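Local atomic coordinates of salmonella typhimurium DB7155 bacteriophage DET7 tailspike (Bacteriophage, PDB entry 2V5I), a protein that probably recognises and hydrolyses the O-antigen polysaccharide on the Salmonella surface, acting as the trimeric receptor-binding tailspike of the phage. Residues Met91-Trp103 against Val116-Pro130. Sequence-based numbering, arbitrary orientation.
Sequences MESKTTPWVIFPW and VAATLKQSKIEGYQP
Val99 pairs with Lys121 on one side, while its neighbour Ile100 forms a single antiparallel bridge with Tyr128 on the other, so that 98-100 runs between two passes of 116-130. The first pairing has reciprocal backbone bonds, Val99 N reaching Lys121 O at 2.7 Å. Next to it, Gln122 lies across the Trp98 indole, its CG 3.4 Å from the centroid of the six-membered ring in a CH-pi contact and its amide plane turned 30° from the ring. A chi1 of 60° turns Ile100 CG1 back over the main chain, which lays it over one face of the Tyr128 ring, while CD1 packs against Val116 CG1 at 3.9 Å and also meets Pro130. Thr119 OG1 accepts from Phe101 N at 3.0 Å and donates to Val116 O, which fixes the hydroxyl's rotation. Farther along, Lys124, bent at chi3 (-100°), carries NZ to Ser93 O at 2.8 Å and to the anti lone pair of Glu92 OE2 at 2.9 Å; Lys68 holds the other carboxylate oxygen. Backbone pairing and apolar packing thus knit these two segments of the excursion from the parallel beta-helix, and the Lys124 ammonium fastens the 123-126 turn to the end of strand 85-92 through a salt bridge and the Ser93 O bond.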
loop_
_atom_site.group_PDB
_atom_site.type_symbol
_atom_site.label_atom_id
_atom_site.label_comp_id
_atom_site.label_asym_id
_atom_site.label_seq_id
_atom_site.Cartn_x
_atom_site.Cartn_y
_atom_site.Cartn_z
ATOM N N MET A 91 -24.404 21.437 11.697
ATOM C CA MET A 91 -24.770 22.708 11.068
ATOM C C MET A 91 -25.791 22.454 9.966
ATOM O O MET A 91 -25.564 21.587 9.115
ATOM C CB MET A 91 -23.508 23.322 10.467
ATOM C CG MET A 91 -22.449 23.556 11.452
ATOM S SD MET A 91 -22.838 24.594 12.870
ATOM C CE MET A 91 -23.311 26.116 12.089
ATOM N N GLU A 92 -26.948 23.143 9.996
ATOM C CA GLU A 92 -27.981 22.950 8.955
ATOM C C GLU A 92 -28.452 24.306 8.448
ATOM O O GLU A 92 -28.685 25.235 9.237
ATOM C CB GLU A 92 -29.148 22.158 9.523
ATOM C CG GLU A 92 -30.343 22.075 8.554
ATOM C CD GLU A 92 -31.423 21.141 9.002
ATOM O OE1 GLU A 92 -31.205 20.272 9.881
ATOM O OE2 GLU A 92 -32.531 21.248 8.418
ATOM N N SER A 93 -28.504 24.472 7.130
ATOM C CA SER A 93 -28.989 25.728 6.581
ATOM C C SER A 93 -30.435 25.897 6.902
ATOM O O SER A 93 -31.165 24.916 7.010
ATOM C CB SER A 93 -28.762 25.845 5.072
ATOM O OG SER A 93 -29.480 24.823 4.349
ATOM N N LYS A 94 -30.840 27.150 6.988
ATOM C CA LYS A 94 -32.247 27.509 7.117
ATOM C C LYS A 94 -32.970 27.336 5.779
ATOM O O LYS A 94 -34.078 26.758 5.697
ATOM C CB LYS A 94 -32.269 28.966 7.616
ATOM C CG LYS A 94 -33.599 29.530 7.808
ATOM C CD LYS A 94 -33.584 30.798 8.650
ATOM C CE LYS A 94 -33.015 31.968 7.967
ATOM N NZ LYS A 94 -33.109 33.146 8.915
ATOM N N THR A 95 -32.366 27.872 4.729
ATOM C CA THR A 95 -32.949 27.861 3.404
ATOM C C THR A 95 -32.700 26.504 2.738
ATOM O O THR A 95 -31.613 25.900 2.892
ATOM C CB THR A 95 -32.358 28.990 2.552
ATOM O OG1 THR A 95 -32.656 30.285 3.134
ATOM C CG2 THR A 95 -32.946 28.937 1.155
ATOM N N THR A 96 -33.651 26.055 1.931
ATOM C CA THR A 96 -33.470 24.839 1.131
ATOM C C THR A 96 -33.112 25.363 -0.283
ATOM O O THR A 96 -33.963 25.954 -0.956
ATOM C CB THR A 96 -34.749 23.996 1.083
ATOM O OG1 THR A 96 -35.050 23.478 2.394
ATOM C CG2 THR A 96 -34.628 22.840 0.149
ATOM N N PRO A 97 -31.853 25.235 -0.688
ATOM C CA PRO A 97 -31.400 25.862 -1.924
ATOM C C PRO A 97 -31.814 25.085 -3.188
ATOM O O PRO A 97 -32.160 23.902 -3.122
ATOM C CB PRO A 97 -29.864 25.809 -1.764
ATOM C CG PRO A 97 -29.652 24.672 -0.923
ATOM C CD PRO A 97 -30.773 24.497 -0.021
ATOM N N TRP A 98 -31.756 25.731 -4.367
ATOM C CA TRP A 98 -31.855 25.061 -5.644
ATOM C C TRP A 98 -30.495 24.391 -5.918
ATOM O O TRP A 98 -29.445 25.032 -5.849
ATOM C CB TRP A 98 -32.126 26.027 -6.767
ATOM C CG TRP A 98 -33.498 26.644 -6.674
ATOM C CD1 TRP A 98 -33.803 27.823 -6.123
ATOM C CD2 TRP A 98 -34.709 26.069 -7.143
ATOM N NE1 TRP A 98 -35.192 28.056 -6.219
ATOM C CE2 TRP A 98 -35.758 26.981 -6.826
ATOM C CE3 TRP A 98 -35.030 24.887 -7.776
ATOM C CZ2 TRP A 98 -37.081 26.730 -7.137
ATOM C CZ3 TRP A 98 -36.395 24.631 -8.079
ATOM C CH2 TRP A 98 -37.378 25.548 -7.757
ATOM N N VAL A 99 -30.542 23.121 -6.274
ATOM C CA VAL A 99 -29.312 22.378 -6.566
ATOM C C VAL A 99 -29.403 21.639 -7.897
ATOM O O VAL A 99 -30.489 21.312 -8.360
ATOM C CB VAL A 99 -28.999 21.358 -5.441
ATOM C CG1 VAL A 99 -28.774 22.066 -4.174
ATOM C CG2 VAL A 99 -30.023 20.269 -5.332
ATOM N N ILE A 100 -28.234 21.384 -8.508
ATOM C CA ILE A 100 -28.124 20.442 -9.606
ATOM C C ILE A 100 -27.600 19.085 -9.112
ATOM O O ILE A 100 -27.104 18.964 -7.977
ATOM C CB ILE A 100 -27.254 20.970 -10.777
ATOM C CG1 ILE A 100 -25.843 21.274 -10.293
ATOM C CG2 ILE A 100 -27.919 22.155 -11.443
ATOM C CD1 ILE A 100 -24.808 21.427 -11.390
ATOM N N PHE A 101 -27.880 18.055 -9.922
ATOM C CA PHE A 101 -27.605 16.679 -9.589
ATOM C C PHE A 101 -27.147 15.927 -10.836
ATOM O O PHE A 101 -27.909 15.147 -11.438
ATOM C CB PHE A 101 -28.840 16.027 -8.956
ATOM C CG PHE A 101 -28.571 14.769 -8.215
ATOM C CD1 PHE A 101 -28.127 14.796 -6.898
ATOM C CD2 PHE A 101 -28.740 13.537 -8.811
ATOM C CE1 PHE A 101 -27.911 13.605 -6.187
ATOM C CE2 PHE A 101 -28.509 12.345 -8.094
ATOM C CZ PHE A 101 -28.105 12.397 -6.790
ATOM N N PRO A 102 -25.852 16.142 -11.237
ATOM C CA PRO A 102 -25.374 15.603 -12.501
ATOM C C PRO A 102 -25.042 14.088 -12.465
ATOM O O PRO A 102 -24.011 13.674 -13.004
ATOM C CB PRO A 102 -24.123 16.454 -12.787
ATOM C CG PRO A 102 -23.606 16.838 -11.378
ATOM C CD PRO A 102 -24.890 17.060 -10.602
ATOM N N TRP A 103 -25.852 13.309 -11.761
ATOM C CA TRP A 103 -25.744 11.829 -11.758
ATOM C C TRP A 103 -27.107 11.248 -12.053
ATOM O O TRP A 103 -28.112 11.684 -11.497
ATOM C CB TRP A 103 -25.256 11.319 -10.400
ATOM C CG TRP A 103 -23.926 11.898 -10.010
ATOM C CD1 TRP A 103 -22.658 11.425 -10.303
ATOM C CD2 TRP A 103 -23.727 13.078 -9.215
ATOM N NE1 TRP A 103 -21.727 12.255 -9.762
ATOM C CE2 TRP A 103 -22.341 13.289 -9.126
ATOM C CE3 TRP A 103 -24.589 13.972 -8.597
ATOM C CZ2 TRP A 103 -21.802 14.359 -8.417
ATOM C CZ3 TRP A 103 -24.061 15.049 -7.894
ATOM C CH2 TRP A 103 -22.678 15.242 -7.839
ATOM N N VAL A 116 -28.446 18.326 -17.389
ATOM C CA VAL A 116 -28.045 18.795 -16.043
ATOM C C VAL A 116 -29.029 19.865 -15.536
ATOM O O VAL A 116 -29.494 19.801 -14.403
ATOM C CB VAL A 116 -26.604 19.336 -16.038
ATOM C CG1 VAL A 116 -26.260 19.997 -14.708
ATOM C CG2 VAL A 116 -25.619 18.199 -16.363
ATOM N N ALA A 117 -29.381 20.820 -16.409
ATOM C CA ALA A 117 -30.379 21.835 -16.061
ATOM C C ALA A 117 -31.705 21.254 -15.642
ATOM O O ALA A 117 -32.364 21.789 -14.730
ATOM C CB ALA A 117 -30.573 22.798 -17.229
ATOM N N ALA A 118 -32.115 20.153 -16.265
ATOM C CA ALA A 118 -33.378 19.515 -15.926
ATOM C C ALA A 118 -33.372 18.805 -14.557
ATOM O O ALA A 118 -34.435 18.401 -14.056
ATOM C CB ALA A 118 -33.768 18.529 -17.000
ATOM N N THR A 119 -32.191 18.592 -13.969
ATOM C CA THR A 119 -32.095 17.991 -12.630
ATOM C C THR A 119 -32.354 19.010 -11.511
ATOM O O THR A 119 -32.446 18.634 -10.331
ATOM C CB THR A 119 -30.685 17.360 -12.364
ATOM O OG1 THR A 119 -29.694 18.384 -12.256
ATOM C CG2 THR A 119 -30.349 16.327 -13.430
ATOM N N LEU A 120 -32.525 20.258 -11.879
ATOM C CA LEU A 120 -32.646 21.365 -10.911
ATOM C C LEU A 120 -33.834 21.094 -9.997
ATOM O O LEU A 120 -34.948 20.801 -10.455
ATOM C CB LEU A 120 -32.802 22.718 -11.606
ATOM C CG LEU A 120 -32.699 23.954 -10.711
ATOM C CD1 LEU A 120 -31.262 24.188 -10.279
ATOM C CD2 LEU A 120 -33.247 25.180 -11.431
ATOM N N LYS A 121 -33.577 21.123 -8.692
ATOM C CA LYS A 121 -34.606 20.933 -7.674
ATOM C C LYS A 121 -34.190 21.610 -6.373
ATOM O O LYS A 121 -33.009 21.941 -6.195
ATOM C CB LYS A 121 -34.876 19.441 -7.434
ATOM C CG LYS A 121 -33.691 18.669 -6.820
ATOM C CD LYS A 121 -34.012 17.206 -6.459
ATOM C CE LYS A 121 -32.703 16.487 -6.031
ATOM N NZ LYS A 121 -32.896 15.167 -5.301
ATOM N N GLN A 122 -35.129 21.782 -5.441
ATOM C CA GLN A 122 -34.802 22.314 -4.110
ATOM C C GLN A 122 -34.511 21.141 -3.164
ATOM O O GLN A 122 -35.305 20.193 -3.050
ATOM C CB GLN A 122 -35.934 23.226 -3.565
ATOM C CG GLN A 122 -36.043 24.538 -4.301
ATOM C CD GLN A 122 -37.187 25.440 -3.818
ATOM O OE1 GLN A 122 -38.292 24.961 -3.509
ATOM N NE2 GLN A 122 -36.888 26.729 -3.666
ATOM N N SER A 123 -33.299 21.125 -2.577
ATOM C CA SER A 123 -32.933 20.073 -1.674
ATOM C C SER A 123 -31.841 20.562 -0.727
ATOM O O SER A 123 -30.950 21.303 -1.136
ATOM C CB SER A 123 -32.368 18.849 -2.413
ATOM O OG SER A 123 -32.015 17.803 -1.500
ATOM N N LYS A 124 -31.922 20.095 0.518
ATOM C CA LYS A 124 -30.909 20.350 1.507
ATOM C C LYS A 124 -30.012 19.121 1.697
ATOM O O LYS A 124 -29.003 19.186 2.418
ATOM C CB LYS A 124 -31.578 20.660 2.865
ATOM C CG LYS A 124 -31.130 21.898 3.498
ATOM C CD LYS A 124 -31.766 22.050 4.928
ATOM C CE LYS A 124 -32.935 22.963 4.985
ATOM N NZ LYS A 124 -33.288 23.239 6.448
ATOM N N ILE A 125 -30.373 18.016 1.072
ATOM C CA ILE A 125 -29.724 16.719 1.411
ATOM C C ILE A 125 -28.832 16.104 0.344
ATOM O O ILE A 125 -28.016 15.228 0.669
ATOM C CB ILE A 125 -30.741 15.654 1.878
ATOM C CG1 ILE A 125 -31.633 15.234 0.738
ATOM C CG2 ILE A 125 -31.541 16.184 3.049
ATOM C CD1 ILE A 125 -32.296 13.906 0.940
ATOM N N GLU A 126 -28.916 16.563 -0.902
ATOM C CA GLU A 126 -28.054 16.032 -1.946
ATOM C C GLU A 126 -27.984 17.016 -3.103
ATOM O O GLU A 126 -28.773 17.970 -3.186
ATOM C CB GLU A 126 -28.566 14.708 -2.457
ATOM C CG GLU A 126 -29.923 14.760 -3.089
ATOM C CD GLU A 126 -30.514 13.357 -3.395
ATOM O OE1 GLU A 126 -29.898 12.315 -3.116
ATOM O OE2 GLU A 126 -31.619 13.308 -3.964
ATOM N N GLY A 127 -27.040 16.792 -3.986
ATOM C CA GLY A 127 -26.740 17.743 -5.055
ATOM C C GLY A 127 -26.007 18.955 -4.548
ATOM O O GLY A 127 -25.634 19.032 -3.375
ATOM N N TYR A 128 -25.708 19.879 -5.454
ATOM C CA TYR A 128 -25.048 21.114 -5.020
ATOM C C TYR A 128 -25.517 22.340 -5.810
ATOM O O TYR A 128 -26.007 22.246 -6.949
ATOM C CB TYR A 128 -23.509 20.973 -5.109
ATOM C CG TYR A 128 -22.959 20.800 -6.517
ATOM C CD1 TYR A 128 -22.950 19.515 -7.148
ATOM C CD2 TYR A 128 -22.517 21.872 -7.271
ATOM C CE1 TYR A 128 -22.430 19.349 -8.409
ATOM C CE2 TYR A 128 -22.044 21.702 -8.551
ATOM C CZ TYR A 128 -22.006 20.440 -9.148
ATOM O OH TYR A 128 -21.508 20.248 -10.426
ATOM N N GLN A 129 -25.359 23.483 -5.165
ATOM C CA GLN A 129 -25.672 24.781 -5.778
ATOM C C GLN A 129 -24.669 25.121 -6.874
ATOM O O GLN A 129 -23.462 25.128 -6.626
ATOM C CB GLN A 129 -25.646 25.881 -4.743
ATOM C CG GLN A 129 -26.688 25.746 -3.629
ATOM C CD GLN A 129 -26.322 26.563 -2.418
ATOM O OE1 GLN A 129 -26.439 27.775 -2.423
ATOM N NE2 GLN A 129 -25.885 25.879 -1.339
ATOM N N PRO A 130 -25.126 25.315 -8.102
ATOM C CA PRO A 130 -24.205 25.523 -9.209
ATOM C C PRO A 130 -23.585 26.912 -9.196
ATOM O O PRO A 130 -24.117 27.833 -8.609
ATOM C CB PRO A 130 -25.090 25.307 -10.444
ATOM C CG PRO A 130 -26.410 25.717 -10.021
ATOM C CD PRO A 130 -26.533 25.340 -8.558
HETATM O O HOH W 1 -34.489 28.236 -2.319
#